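PDB 1WE1: heme oxygenase 1 from Synechocystis sp., which probably opens the heme ring with reducing equivalents and oxygen, yielding biliverdin IXalpha, carbon monoxide and ferrous iron, a key step in making photosynthetic antenna pigments. Local coordinates for residues Lys27-Lys31 / Gly32-Lys36. Residues are numbered along the deposited sequence; the frame is centred on the assembly and turned at random.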
loop_
_atom_site.group_PDB
_atom_site.type_symbol
_atom_site.label_atom_id
_atom_site.label_comp_id
_atom_site.label_asym_id
_atom_site.label_seq_id
_atom_site.Cartn_x
_atom_site.Cartn_y
_atom_site.Cartn_z
ATOM N N LYS A 27 0.391 -14.693 -5.695
ATOM C CA LYS A 27 0.942 -16.033 -5.545
ATOM C C LYS A 27 2.250 -16.154 -6.326
ATOM O O LYS A 27 3.240 -16.684 -5.821
ATOM C CB LYS A 27 -0.038 -17.079 -6.062
ATOM C CG LYS A 27 -1.120 -17.440 -5.092
ATOM C CD LYS A 27 -1.942 -18.599 -5.622
ATOM C CE LYS A 27 -2.966 -19.043 -4.594
ATOM N NZ LYS A 27 -3.868 -20.083 -5.143
ATOM N N CYS A 28 2.245 -15.665 -7.566
ATOM C CA CYS A 28 3.435 -15.725 -8.396
ATOM C C CYS A 28 4.551 -14.888 -7.787
ATOM O O CYS A 28 5.709 -15.301 -7.774
ATOM C CB CYS A 28 3.120 -15.240 -9.820
ATOM S SG CYS A 28 2.027 -16.349 -10.767
ATOM N N PHE A 29 4.201 -13.710 -7.287
ATOM C CA PHE A 29 5.169 -12.811 -6.657
ATOM C C PHE A 29 5.879 -13.507 -5.490
ATOM O O PHE A 29 7.095 -13.447 -5.350
ATOM C CB PHE A 29 4.448 -11.572 -6.118
ATOM C CG PHE A 29 5.361 -10.561 -5.500
ATOM C CD1 PHE A 29 5.763 -9.448 -6.216
ATOM C CD2 PHE A 29 5.822 -10.726 -4.202
ATOM C CE1 PHE A 29 6.610 -8.508 -5.651
ATOM C CE2 PHE A 29 6.665 -9.799 -3.627
ATOM C CZ PHE A 29 7.063 -8.683 -4.351
ATOM N N LEU A 30 5.092 -14.160 -4.647
ATOM C CA LEU A 30 5.626 -14.852 -3.494
ATOM C C LEU A 30 6.582 -15.958 -3.900
ATOM O O LEU A 30 7.658 -16.082 -3.323
ATOM C CB LEU A 30 4.477 -15.397 -2.644
ATOM C CG LEU A 30 4.166 -14.608 -1.360
ATOM C CD1 LEU A 30 4.787 -13.224 -1.401
ATOM C CD2 LEU A 30 2.653 -14.524 -1.175
ATOM N N LYS A 31 6.197 -16.753 -4.893
ATOM C CA LYS A 31 7.052 -17.839 -5.368
ATOM C C LYS A 31 8.242 -17.301 -6.167
ATOM O O LYS A 31 8.915 -18.050 -6.879
ATOM C CB LYS A 31 6.265 -18.831 -6.233
ATOM C CG LYS A 31 5.398 -19.815 -5.453
ATOM C CD LYS A 31 5.176 -21.089 -6.269
ATOM C CE LYS A 31 4.476 -22.186 -5.473
ATOM N NZ LYS A 31 3.035 -21.899 -5.281
ATOM N N GLY A 32 8.481 -15.997 -6.060
ATOM C CA GLY A 32 9.607 -15.392 -6.740
ATOM C C GLY A 32 9.467 -14.998 -8.191
ATOM O O GLY A 32 10.423 -14.495 -8.779
ATOM N N VAL A 33 8.310 -15.221 -8.798
ATOM C CA VAL A 33 8.161 -14.823 -10.187
ATOM C C VAL A 33 7.403 -13.489 -10.307
ATOM O O VAL A 33 6.169 -13.418 -10.258
ATOM C CB VAL A 33 7.527 -15.978 -11.044
ATOM C CG1 VAL A 33 6.759 -16.913 -10.179
ATOM C CG2 VAL A 33 6.648 -15.426 -12.147
ATOM N N VAL A 34 8.193 -12.423 -10.402
ATOM C CA VAL A 34 7.707 -11.058 -10.557
ATOM C C VAL A 34 8.538 -10.487 -11.687
ATOM O O VAL A 34 9.674 -10.902 -11.906
ATOM C CB VAL A 34 7.934 -10.187 -9.292
ATOM C CG1 VAL A 34 9.374 -10.249 -8.868
ATOM C CG2 VAL A 34 7.569 -8.736 -9.580
ATOM N N GLU A 35 7.984 -9.536 -12.414
ATOM C CA GLU A 35 8.727 -8.976 -13.515
ATOM C C GLU A 35 8.533 -7.478 -13.638
ATOM O O GLU A 35 7.416 -6.965 -13.570
ATOM C CB GLU A 35 8.346 -9.719 -14.800
ATOM C CG GLU A 35 8.069 -8.856 -16.020
ATOM C CD GLU A 35 6.619 -8.432 -16.109
ATOM O OE1 GLU A 35 5.790 -8.974 -15.347
ATOM O OE2 GLU A 35 6.307 -7.569 -16.951
ATOM N N LYS A 36 9.660 -6.799 -13.803
ATOM C CA LYS A 36 9.743 -5.354 -13.936
ATOM C C LYS A 36 8.583 -4.612 -14.624
ATOM O O LYS A 36 8.125 -3.596 -14.123
ATOM C CB LYS A 36 11.066 -5.004 -14.630
ATOM C CG LYS A 36 11.182 -3.551 -15.065
ATOM C CD LYS A 36 12.453 -3.299 -15.881
ATOM C CE LYS A 36 12.482 -1.881 -16.463
ATOM N NZ LYS A 36 12.429 -0.804 -15.429
#
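The carbonyl oxygen of Cys-28 receives the amide of Val-33, with N 2.8 Å from O, and this bond spans the end of helix 24-30. It is bent at the hydrogen, and the donor stands tilted 29° from the carbonyl plane. Inside that bond, one residue in from each end, Gly-32 N donates to Phe-29 O, 3.0 Å away, a less certain bond since that nitrogen sits too near a neighbour in the model. The pair of bonds, with Gly-32 at positive phi (83°), is a Schellman motif. At these backbone angles a CB on residue 32 would collide with Lys-31 O, which accounts for glycine as the C-prime residue.

Apolar contacts follow the chain as it leaves the helix. Val-33 lays CG1 near Cys-28, 4.0 Å from its CB, and these two side chains also meet helix 207-222, at Ile-214 and Leu-210 respectively. Phe-29 and Val-34 then run alongside each other in the same direction. With CG anti to the backbone N (chi1 -178°), the Phe-29 ring brings CD1 to 3.8 Å from Val-34 CB; the approach is oblique to the ring. Val-34 adds its CG2 branch, 3.9 Å from the same CD1. Both residues are buried, and Tyr-39 and helix 120-146 pack on them. Leu-30 sets CD1 at the edge of the Phe-29 ring, in its plane, while its side chain touches the heme.

Beyond the turn, the Glu-35 carboxylate caps a backbone N at the start of helix 36-59, and OE1 also hydrogen-bonds Ser-38 OG. Main-chain bonds thus close one helix and a carboxylate caps the next; between them, the apolar pairing of Phe-29 with Val-34 ties the connecting loop to the helix that brings Leu-30 to the heme pocket.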